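PDB 4CIT: vanadium-dependent haloperoxidase from Zobellia galactanivorans, which probably oxidises iodide with hydrogen peroxide, using a bound vanadate as its cofactor. Local coordinates for residues A[62-67]-A[121-126]; A[173-178]-A[207-212]; A[219-224]-A[329-334]. One frame throughout, in Å; residues are numbered along the deposited sequence.

How the contacts relate
The three contacts follow one another along the chain, contact 1 closing before contacts 2 and 3 open, and all three meet helix 307-335. Contact 1 joins helix 59-80 to helix 108-123; its Ser-63 packs on Ala-322 and Phe-325 of helix 307-335. Contacts 1 and 2 have centres about 15 Å apart and touch where Ala-67 packs on Phe-212. Contact 2 lies about 17 Å from contact 3, centre to centre, and a probable hydrogen bond from Asn-207 to Asp-330 joins them. Contact 3, about 25 Å from contact 1 between centres, holds the vanadate-binding residue Lys-332. The chain from 207 to 224 thus connects the neighbourhood of helix 59-80 with helix 307-335, which carries Lys-332.

Contact 1. Residues A[62-67]-A[121-126]; sequences ASRIFA and KRLIFS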
loop_
_atom_site.group_PDB
_atom_site.type_symbol
_atom_site.label_atom_id
_atom_site.label_comp_id
_atom_site.label_asym_id
_atom_site.label_seq_id
_atom_site.Cartn_x
_atom_site.Cartn_y
_atom_site.Cartn_z
ATOM N N ALA A 62 -4.668 -2.282 5.108
ATOM C CA ALA A 62 -3.466 -1.481 5.363
ATOM C C ALA A 62 -3.371 -0.289 4.402
ATOM O O ALA A 62 -2.980 0.791 4.795
ATOM C CB ALA A 62 -2.226 -2.373 5.246
ATOM N N SER A 63 -3.815 -0.453 3.139
ATOM C CA SER A 63 -3.699 0.614 2.149
ATOM C C SER A 63 -4.610 1.793 2.458
ATOM O O SER A 63 -4.302 2.958 2.238
ATOM C CB SER A 63 -3.931 0.110 0.722
ATOM O OG SER A 63 -5.267 -0.318 0.553
ATOM N N ARG A 64 -5.715 1.476 3.103
ATOM C CA ARG A 64 -6.697 2.485 3.480
ATOM C C ARG A 64 -6.124 3.314 4.688
ATOM O O ARG A 64 -6.258 4.525 4.796
ATOM C CB ARG A 64 -8.000 1.790 3.843
ATOM C CG ARG A 64 -9.107 2.693 4.355
ATOM C CD ARG A 64 -10.456 1.941 4.556
ATOM N NE ARG A 64 -11.482 2.853 5.019
ATOM C CZ ARG A 64 -11.773 3.198 6.242
ATOM N NH1 ARG A 64 -11.100 2.710 7.288
ATOM N NH2 ARG A 64 -12.756 4.032 6.417
ATOM N N ILE A 65 -5.474 2.624 5.609
ATOM C CA ILE A 65 -4.791 3.228 6.800
ATOM C C ILE A 65 -3.685 4.217 6.402
ATOM O O ILE A 65 -3.544 5.250 7.006
ATOM C CB ILE A 65 -4.257 2.112 7.701
ATOM C CG1 ILE A 65 -5.469 1.333 8.279
ATOM C CG2 ILE A 65 -3.475 2.727 8.862
ATOM C CD1 ILE A 65 -5.087 0.070 9.018
ATOM N N PHE A 66 -2.913 3.926 5.344
ATOM C CA PHE A 66 -1.892 4.836 4.845
ATOM C C PHE A 66 -2.473 6.041 4.116
ATOM O O PHE A 66 -1.971 7.127 4.293
ATOM C CB PHE A 66 -0.927 4.113 3.894
ATOM C CG PHE A 66 0.013 3.207 4.600
ATOM C CD1 PHE A 66 0.830 3.674 5.585
ATOM C CD2 PHE A 66 0.135 1.897 4.198
ATOM C CE1 PHE A 66 1.716 2.825 6.212
ATOM C CE2 PHE A 66 0.973 1.018 4.842
ATOM C CZ PHE A 66 1.774 1.489 5.863
ATOM N N ALA A 67 -3.542 5.866 3.343
ATOM C CA ALA A 67 -4.004 6.923 2.474
ATOM C C ALA A 67 -4.679 8.119 3.105
ATOM O O ALA A 67 -4.305 9.252 2.817
ATOM C CB ALA A 67 -4.939 6.379 1.414
ATOM N N LYS A 121 -4.372 7.202 14.283
ATOM C CA LYS A 121 -4.902 6.694 15.544
ATOM C C LYS A 121 -6.298 6.187 15.349
ATOM O O LYS A 121 -6.608 5.096 15.840
ATOM C CB LYS A 121 -4.893 7.772 16.604
ATOM C CG LYS A 121 -5.283 7.403 18.016
ATOM C CD LYS A 121 -5.839 8.632 18.731
ATOM C CE LYS A 121 -7.273 8.884 18.273
ATOM N NZ LYS A 121 -7.777 10.192 18.824
ATOM N N ARG A 122 -7.164 6.920 14.671
ATOM C CA ARG A 122 -8.509 6.448 14.440
ATOM C C ARG A 122 -8.599 5.163 13.619
ATOM O O ARG A 122 -9.559 4.402 13.820
ATOM C CB ARG A 122 -9.354 7.495 13.772
ATOM C CG ARG A 122 -9.547 8.739 14.546
ATOM C CD ARG A 122 -10.588 9.612 13.878
ATOM N NE ARG A 122 -10.438 10.989 14.294
ATOM C CZ ARG A 122 -11.265 11.946 13.875
ATOM N NH1 ARG A 122 -12.291 11.645 13.049
ATOM N NH2 ARG A 122 -11.076 13.197 14.281
ATOM N N LEU A 123 -7.631 4.930 12.766
ATOM C CA LEU A 123 -7.690 3.829 11.766
ATOM C C LEU A 123 -7.048 2.516 12.260
ATOM O O LEU A 123 -7.216 1.492 11.640
ATOM C CB LEU A 123 -6.993 4.298 10.505
ATOM C CG LEU A 123 -7.770 5.259 9.679
ATOM C CD1 LEU A 123 -6.834 6.035 8.698
ATOM C CD2 LEU A 123 -8.824 4.480 8.948
ATOM N N ILE A 124 -6.372 2.552 13.388
ATOM C CA ILE A 124 -5.873 1.323 14.009
ATOM C C ILE A 124 -6.614 0.959 15.291
ATOM O O ILE A 124 -7.388 1.706 15.755
ATOM C CB ILE A 124 -4.333 1.257 14.139
ATOM C CG1 ILE A 124 -3.656 2.451 14.771
ATOM C CG2 ILE A 124 -3.700 1.092 12.792
ATOM C CD1 ILE A 124 -4.079 2.720 16.158
ATOM N N PHE A 125 -6.362 -0.241 15.836
ATOM C CA PHE A 125 -7.049 -0.695 17.059
ATOM C C PHE A 125 -6.324 -0.294 18.315
ATOM O O PHE A 125 -6.964 0.234 19.194
ATOM C CB PHE A 125 -7.320 -2.229 17.051
ATOM C CG PHE A 125 -8.550 -2.599 16.260
ATOM C CD1 PHE A 125 -9.842 -2.307 16.764
ATOM C CD2 PHE A 125 -8.456 -3.232 15.003
ATOM C CE1 PHE A 125 -10.996 -2.642 16.016
ATOM C CE2 PHE A 125 -9.607 -3.532 14.254
ATOM C CZ PHE A 125 -10.868 -3.252 14.771
ATOM N N SER A 126 -5.024 -0.447 18.363
ATOM C CA SER A 126 -4.194 -0.142 19.559
ATOM C C SER A 126 -3.833 1.376 19.545
ATOM O O SER A 126 -2.704 1.743 19.310
ATOM C CB SER A 126 -2.958 -1.016 19.563
ATOM O OG SER A 126 -3.305 -2.410 19.572
#
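Ile-65 of helix 59-80 and Leu-123, in a segment that runs from helix 108-123 into a loop, bring their backbones closest, CA to CA 5.8 Å. The two side chains slide past each other in opposite directions. The CG1 of Ile-65 lies 4.0 Å from CB of Leu-123, with CG2 only slightly farther from the same carbon, so the base of the leucine sits against both branches of the isoleucine. Ile-65 sets CG1 beside its backbone N (chi1 -66°) and extends from there, which carries CD1 to 3.7 Å from the carbonyl oxygen of Leu-123. The side chains of Ile-65 and Ile-124 cross at about a right angle, CD1 of the first 4.1 Å from CG2 of the second. In return, Leu-123 reaches back over helix 59-80: its CD1 rests 3.8 Å from the backbone O of Ile-65, while CD2 lies 3.3 Å from NH1 of Arg-64, obliquely to the guanidinium. The long arm of Arg-64 is extended from CG to NE, and its NE forms a salt bridge with Asp-170, so this charged end has its main partner outside the contact. An alanine in place of Ile-65 is likely to leave a gap beside CB of Leu-123 and deprive Ile-124 CG2 of the methyl that meets it. Phe-57 also packs on Ile-65, and on the other flank of helix 59-80 Phe-66 turns to Met-52 of helix 38-55 and to helix 288-302. No hydrogen bond joins the two segments; the pair of helices is held here by branched aliphatic packing, while the buried charge of Arg-64 is paired with Asp-170, outside the two segments.

Contact 2. Residues A[173-178]-A[207-212]; sequences AQTRTM and NKIRPF
Thr-175 meets Lys-208 with its methyl and Ile-209 with its hydroxyl. Its CG2 lies 4.0 Å from CB of Lys-208, at the foot of a lysine chain that then bends and leads its amino end elsewhere. The hydroxyl OG1 is 3.9 Å from CD1 of Ile-209, whose side chain crosses that of the threonine at about a right angle. Placed between the backbone N and the carbonyl carbon (chi1 59°), OG1 is in reach of two polar partners on its own side of the contact. It donates to the carbonyl oxygen of Tyr-172, and it accepts from NH2 of Arg-176 at 2.9 Å, with an N-H...O angle of 161°. The threonine oxygen lies nearly in the guanidinium plane, at its edge. The same arginine is anchored further by NE to Tyr-172 O and by a salt bridge from NH2 to Glu-203, so the guanidinium has several ties that restrain its rotation. The contact across the segments is van der Waals packing, with no hydrogen bond; OG1, which touches Ile-209, has its polar partners in Tyr-172 and Arg-176. Ile-209 also packs on Ile-326 of helix 307-335, and the carbonyl of Lys-208 accepts from Asn-171 ND2. A type I beta turn from Thr-175 to Met-178 follows directly on the short, weakly bonded helix 172-175, its Met-178 N to Thr-175 O bond weak at 3.4 Å. Thr-175, the first residue of this turn, packs on Lys-208 and Ile-209 of an irregular connection that lies against helix 307-335 through Ile-209, Pro-211 and Phe-212: plain loop-to-helix packing.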
loop_
_atom_site.group_PDB
_atom_site.type_symbol
_atom_site.label_atom_id
_atom_site.label_comp_id
_atom_site.label_asym_id
_atom_site.label_seq_id
_atom_site.Cartn_x
_atom_site.Cartn_y
_atom_site.Cartn_z
ATOM N N ALA A 173 -17.213 0.798 6.904
ATOM C CA ALA A 173 -17.912 0.368 8.167
ATOM C C ALA A 173 -18.980 -0.656 7.778
ATOM O O ALA A 173 -19.184 -1.595 8.501
ATOM C CB ALA A 173 -18.593 1.515 8.871
ATOM N N GLN A 174 -19.687 -0.410 6.716
ATOM C CA GLN A 174 -20.798 -1.243 6.280
ATOM C C GLN A 174 -20.329 -2.573 5.816
ATOM O O GLN A 174 -21.042 -3.547 5.986
ATOM C CB GLN A 174 -21.603 -0.599 5.176
ATOM C CG GLN A 174 -22.432 0.565 5.679
ATOM C CD GLN A 174 -21.677 1.859 5.836
ATOM O OE1 GLN A 174 -20.462 1.979 5.582
ATOM N NE2 GLN A 174 -22.384 2.834 6.381
ATOM N N THR A 175 -19.148 -2.650 5.193
ATOM C CA THR A 175 -18.686 -3.954 4.747
ATOM C C THR A 175 -18.166 -4.841 5.877
ATOM O O THR A 175 -17.971 -6.032 5.669
ATOM C CB THR A 175 -17.554 -3.823 3.678
ATOM O OG1 THR A 175 -16.485 -3.087 4.263
ATOM C CG2 THR A 175 -18.043 -3.266 2.389
ATOM N N ARG A 176 -17.995 -4.337 7.090
ATOM C CA ARG A 176 -17.528 -5.151 8.220
ATOM C C ARG A 176 -18.483 -6.302 8.579
ATOM O O ARG A 176 -18.027 -7.331 8.959
ATOM C CB ARG A 176 -17.280 -4.316 9.506
ATOM C CG ARG A 176 -16.318 -3.171 9.367
ATOM C CD ARG A 176 -14.916 -3.683 8.975
ATOM N NE ARG A 176 -14.852 -3.692 7.497
ATOM C CZ ARG A 176 -14.042 -4.432 6.745
ATOM N NH1 ARG A 176 -13.160 -5.230 7.322
ATOM N NH2 ARG A 176 -14.131 -4.358 5.392
ATOM N N THR A 177 -19.774 -6.096 8.384
ATOM C CA THR A 177 -20.796 -7.086 8.757
ATOM C C THR A 177 -21.567 -7.566 7.552
ATOM O O THR A 177 -22.684 -8.112 7.679
ATOM C CB THR A 177 -21.776 -6.481 9.763
ATOM O OG1 THR A 177 -22.339 -5.266 9.222
ATOM C CG2 THR A 177 -21.055 -6.168 11.040
ATOM N N MET A 178 -20.968 -7.455 6.366
ATOM C CA MET A 178 -21.587 -8.013 5.173
ATOM C C MET A 178 -21.533 -9.539 5.242
ATOM O O MET A 178 -20.534 -10.070 5.675
ATOM C CB MET A 178 -20.911 -7.490 3.921
ATOM C CG MET A 178 -21.685 -6.368 3.286
ATOM S SD MET A 178 -20.862 -5.641 1.835
ATOM C CE MET A 178 -21.515 -3.953 2.075
ATOM N N ASN A 207 -14.081 -4.675 -3.095
ATOM C CA ASN A 207 -14.581 -3.944 -4.220
ATOM C C ASN A 207 -15.761 -3.038 -3.968
ATOM O O ASN A 207 -16.184 -2.326 -4.885
ATOM C CB ASN A 207 -14.757 -4.849 -5.430
ATOM C CG ASN A 207 -15.863 -5.784 -5.296
ATOM O OD1 ASN A 207 -16.435 -5.950 -4.190
ATOM N ND2 ASN A 207 -16.201 -6.474 -6.424
ATOM N N LYS A 208 -16.293 -3.079 -2.750
ATOM C CA LYS A 208 -17.412 -2.192 -2.381
ATOM C C LYS A 208 -16.973 -0.962 -1.600
ATOM O O LYS A 208 -17.827 -0.157 -1.225
ATOM C CB LYS A 208 -18.426 -2.964 -1.567
ATOM C CG LYS A 208 -18.981 -4.144 -2.284
ATOM C CD LYS A 208 -19.790 -3.813 -3.465
ATOM C CE LYS A 208 -20.384 -5.100 -4.097
ATOM N NZ LYS A 208 -20.062 -5.141 -5.570
ATOM N N ILE A 209 -15.674 -0.788 -1.412
ATOM C CA ILE A 209 -15.114 0.423 -0.750
ATOM C C ILE A 209 -15.115 1.526 -1.827
ATOM O O ILE A 209 -14.820 1.292 -2.996
ATOM C CB ILE A 209 -13.666 0.126 -0.291
ATOM C CG1 ILE A 209 -13.629 -1.070 0.720
ATOM C CG2 ILE A 209 -13.097 1.427 0.300
ATOM C CD1 ILE A 209 -14.389 -0.792 1.989
ATOM N N ARG A 210 -15.426 2.753 -1.443
ATOM C CA ARG A 210 -15.279 3.894 -2.327
ATOM C C ARG A 210 -13.880 4.090 -2.816
ATOM O O ARG A 210 -12.977 4.342 -2.013
ATOM C CB ARG A 210 -15.712 5.140 -1.568
ATOM C CG ARG A 210 -15.778 6.432 -2.443
ATOM C CD ARG A 210 -16.010 7.657 -1.631
ATOM N NE ARG A 210 -14.971 7.835 -0.602
ATOM C CZ ARG A 210 -15.123 8.460 0.546
ATOM N NH1 ARG A 210 -16.258 9.028 0.876
ATOM N NH2 ARG A 210 -14.108 8.592 1.326
ATOM N N PRO A 211 -13.640 4.015 -4.133
ATOM C CA PRO A 211 -12.290 4.347 -4.563
ATOM C C PRO A 211 -11.968 5.844 -4.457
ATOM O O PRO A 211 -12.889 6.705 -4.426
ATOM C CB PRO A 211 -12.282 3.936 -6.033
ATOM C CG PRO A 211 -13.595 3.382 -6.359
ATOM C CD PRO A 211 -14.544 3.720 -5.237
ATOM N N PHE A 212 -10.705 6.188 -4.298
ATOM C CA PHE A 212 -10.300 7.616 -4.306
ATOM C C PHE A 212 -10.370 8.305 -5.639
ATOM O O PHE A 212 -10.825 9.453 -5.730
ATOM C CB PHE A 212 -8.853 7.722 -3.774
ATOM C CG PHE A 212 -8.720 7.486 -2.308
ATOM C CD1 PHE A 212 -9.132 8.446 -1.374
ATOM C CD2 PHE A 212 -8.233 6.290 -1.807
ATOM C CE1 PHE A 212 -8.951 8.215 -0.013
ATOM C CE2 PHE A 212 -8.132 6.034 -0.422
ATOM C CZ PHE A 212 -8.422 7.064 0.474
#

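Contact 3. Residues A[219-224]-A[329-334]; sequences QFKPVP and WDEKYR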
loop_
_atom_site.group_PDB
_atom_site.type_symbol
_atom_site.label_atom_id
_atom_site.label_comp_id
_atom_site.label_asym_id
_atom_site.label_seq_id
_atom_site.Cartn_x
_atom_site.Cartn_y
_atom_site.Cartn_z
ATOM N N GLN A 219 -12.836 -0.460 -13.109
ATOM C CA GLN A 219 -12.342 0.333 -14.197
ATOM C C GLN A 219 -11.145 -0.314 -14.915
ATOM O O GLN A 219 -10.938 -0.112 -16.138
ATOM C CB GLN A 219 -12.034 1.732 -13.707
ATOM C CG GLN A 219 -11.625 2.690 -14.834
ATOM C CD GLN A 219 -11.340 4.049 -14.334
ATOM O OE1 GLN A 219 -11.639 4.366 -13.201
ATOM N NE2 GLN A 219 -10.691 4.861 -15.169
ATOM N N PHE A 220 -10.323 -1.008 -14.151
ATOM C CA PHE A 220 -9.174 -1.659 -14.687
ATOM C C PHE A 220 -9.260 -3.173 -14.660
ATOM O O PHE A 220 -8.214 -3.885 -14.589
ATOM C CB PHE A 220 -7.930 -1.095 -13.942
ATOM C CG PHE A 220 -7.660 0.328 -14.360
ATOM C CD1 PHE A 220 -7.070 0.618 -15.579
ATOM C CD2 PHE A 220 -8.120 1.369 -13.557
ATOM C CE1 PHE A 220 -6.910 1.960 -15.983
ATOM C CE2 PHE A 220 -8.019 2.684 -13.968
ATOM C CZ PHE A 220 -7.422 2.968 -15.187
ATOM N N LYS A 221 -10.447 -3.698 -14.784
ATOM C CA LYS A 221 -10.663 -5.161 -14.876
ATOM C C LYS A 221 -9.742 -5.688 -16.024
ATOM O O LYS A 221 -9.864 -5.161 -17.134
ATOM C CB LYS A 221 -12.087 -5.416 -15.309
ATOM C CG LYS A 221 -12.413 -6.872 -15.577
ATOM C CD LYS A 221 -13.930 -7.086 -15.675
ATOM C CE LYS A 221 -14.552 -6.554 -16.940
ATOM N NZ LYS A 221 -13.870 -7.104 -18.131
ATOM N N PRO A 222 -8.984 -6.773 -15.762
ATOM C CA PRO A 222 -8.083 -7.300 -16.755
ATOM C C PRO A 222 -8.815 -8.300 -17.653
ATOM O O PRO A 222 -9.978 -8.641 -17.442
ATOM C CB PRO A 222 -7.024 -7.980 -15.960
ATOM C CG PRO A 222 -7.644 -8.422 -14.714
ATOM C CD PRO A 222 -8.681 -7.331 -14.453
ATOM N N VAL A 223 -8.073 -8.827 -18.608
ATOM C CA VAL A 223 -8.557 -9.999 -19.314
ATOM C C VAL A 223 -8.788 -11.154 -18.311
ATOM O O VAL A 223 -8.173 -11.195 -17.213
ATOM C CB VAL A 223 -7.581 -10.442 -20.443
ATOM C CG1 VAL A 223 -7.379 -9.336 -21.497
ATOM C CG2 VAL A 223 -6.243 -10.813 -19.900
ATOM N N PRO A 224 -9.653 -12.132 -18.679
ATOM C CA PRO A 224 -9.843 -13.237 -17.741
ATOM C C PRO A 224 -8.641 -14.152 -17.710
ATOM O O PRO A 224 -7.876 -14.153 -18.683
ATOM C CB PRO A 224 -11.033 -13.988 -18.303
ATOM C CG PRO A 224 -11.124 -13.586 -19.768
ATOM C CD PRO A 224 -10.681 -12.137 -19.761
ATOM N N TRP A 329 -8.511 -6.680 -5.775
ATOM C CA TRP A 329 -9.517 -7.459 -5.044
ATOM C C TRP A 329 -10.853 -7.635 -5.819
ATOM O O TRP A 329 -11.503 -8.673 -5.738
ATOM C CB TRP A 329 -9.758 -6.931 -3.642
ATOM C CG TRP A 329 -9.078 -7.751 -2.605
ATOM C CD1 TRP A 329 -9.689 -8.524 -1.628
ATOM C CD2 TRP A 329 -7.653 -8.006 -2.467
ATOM N NE1 TRP A 329 -8.760 -9.222 -0.933
ATOM C CE2 TRP A 329 -7.497 -8.906 -1.390
ATOM C CE3 TRP A 329 -6.529 -7.546 -3.128
ATOM C CZ2 TRP A 329 -6.257 -9.336 -0.970
ATOM C CZ3 TRP A 329 -5.302 -7.979 -2.717
ATOM C CH2 TRP A 329 -5.165 -8.895 -1.683
ATOM N N ASP A 330 -11.235 -6.638 -6.592
ATOM C CA ASP A 330 -12.344 -6.712 -7.553
ATOM C C ASP A 330 -12.158 -7.913 -8.488
ATOM O O ASP A 330 -13.081 -8.741 -8.705
ATOM C CB ASP A 330 -12.505 -5.376 -8.385
ATOM C CG ASP A 330 -13.644 -5.410 -9.331
ATOM O OD1 ASP A 330 -14.804 -5.534 -8.801
ATOM O OD2 ASP A 330 -13.426 -5.476 -10.568
ATOM N N GLU A 331 -10.961 -8.017 -9.064
ATOM C CA GLU A 331 -10.726 -9.121 -9.954
ATOM C C GLU A 331 -10.600 -10.445 -9.200
ATOM O O GLU A 331 -11.091 -11.534 -9.678
ATOM C CB GLU A 331 -9.445 -8.911 -10.752
ATOM C CG GLU A 331 -9.124 -10.026 -11.759
ATOM C CD GLU A 331 -10.269 -10.357 -12.667
ATOM O OE1 GLU A 331 -11.097 -9.493 -13.014
ATOM O OE2 GLU A 331 -10.428 -11.566 -13.020
ATOM N N LYS A 332 -9.949 -10.408 -8.051
ATOM C CA LYS A 332 -9.759 -11.697 -7.341
ATOM C C LYS A 332 -11.082 -12.441 -7.127
ATOM O O LYS A 332 -11.134 -13.680 -7.227
ATOM C CB LYS A 332 -9.048 -11.527 -5.969
ATOM C CG LYS A 332 -7.582 -11.248 -6.052
ATOM C CD LYS A 332 -6.864 -11.042 -4.698
ATOM C CE LYS A 332 -5.366 -10.988 -4.789
ATOM N NZ LYS A 332 -4.752 -12.176 -5.455
ATOM N N TYR A 333 -12.082 -11.695 -6.666
ATOM C CA TYR A 333 -13.368 -12.241 -6.300
ATOM C C TYR A 333 -14.328 -12.337 -7.495
ATOM O O TYR A 333 -15.304 -13.024 -7.412
ATOM C CB TYR A 333 -13.936 -11.602 -4.995
ATOM C CG TYR A 333 -13.185 -12.011 -3.818
ATOM C CD1 TYR A 333 -13.453 -13.185 -3.134
ATOM C CD2 TYR A 333 -12.142 -11.231 -3.336
ATOM C CE1 TYR A 333 -12.719 -13.585 -2.065
ATOM C CE2 TYR A 333 -11.392 -11.633 -2.274
ATOM C CZ TYR A 333 -11.666 -12.826 -1.590
ATOM O OH TYR A 333 -10.965 -13.169 -0.466
ATOM N N ARG A 334 -13.976 -11.779 -8.641
ATOM C CA ARG A 334 -14.673 -12.045 -9.904
ATOM C C ARG A 334 -14.245 -13.391 -10.435
ATOM O O ARG A 334 -15.095 -14.238 -10.742
ATOM C CB ARG A 334 -14.436 -10.928 -10.916
ATOM C CG ARG A 334 -14.877 -11.216 -12.365
ATOM C CD ARG A 334 -14.600 -10.137 -13.407
ATOM N NE ARG A 334 -15.227 -8.919 -12.974
ATOM C CZ ARG A 334 -14.600 -7.916 -12.372
ATOM N NH1 ARG A 334 -13.266 -7.860 -12.220
ATOM N NH2 ARG A 334 -15.337 -6.909 -11.965
#
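The guanidinium of Arg-334 carries CD of Lys-221 on one face, 3.4 Å above the plane and over its centre, while two carboxylates of its own helix meet its edge. It is the hub of a salt-bridge network on helix 307-335, linking Asp-330 and Glu-331 one turn earlier. Both terminal nitrogens grip a single oxygen of Asp-330 end-on, NH2 to OD2 at 2.8 Å from the syn side, and NH1 to OD2 at 2.9 Å from well above the carboxylate plane, 51° out of it. NH1 also bonds to Glu-331 OE1 at 2.8 Å, on the anti side, with an N-H...O angle of 157°. Three bonds fix the rotation of the guanidinium, and the lysine methylenes pack on its face, crossing the arginine at about a right angle. Glu-331 does double duty: bent at chi2 (51°), its chain lies against the ring of Pro-222, whose CG is 3.7 Å from Glu-331 CG and whose CD is 3.5 Å from Glu-331 OE1. Pro-222 packs in turn on Val-431 and Gln-435 of helix 426-446, so the loop lies between two helices. Elsewhere on the same helix turn, Lys-332 lays its CD over the centre of the Trp-329 ring and its NZ hydrogen-bonds an oxygen of the bound vanadate, as well as Pro-362 O and Thr-365 O. Glu-331 of the network is thus the sequence neighbour of a residue that binds vanadate on this PAP2-family helix. The Lys-221 chain bends at chi3 and again at chi4, leaving its NZ 5.6 Å from NE of Arg-334.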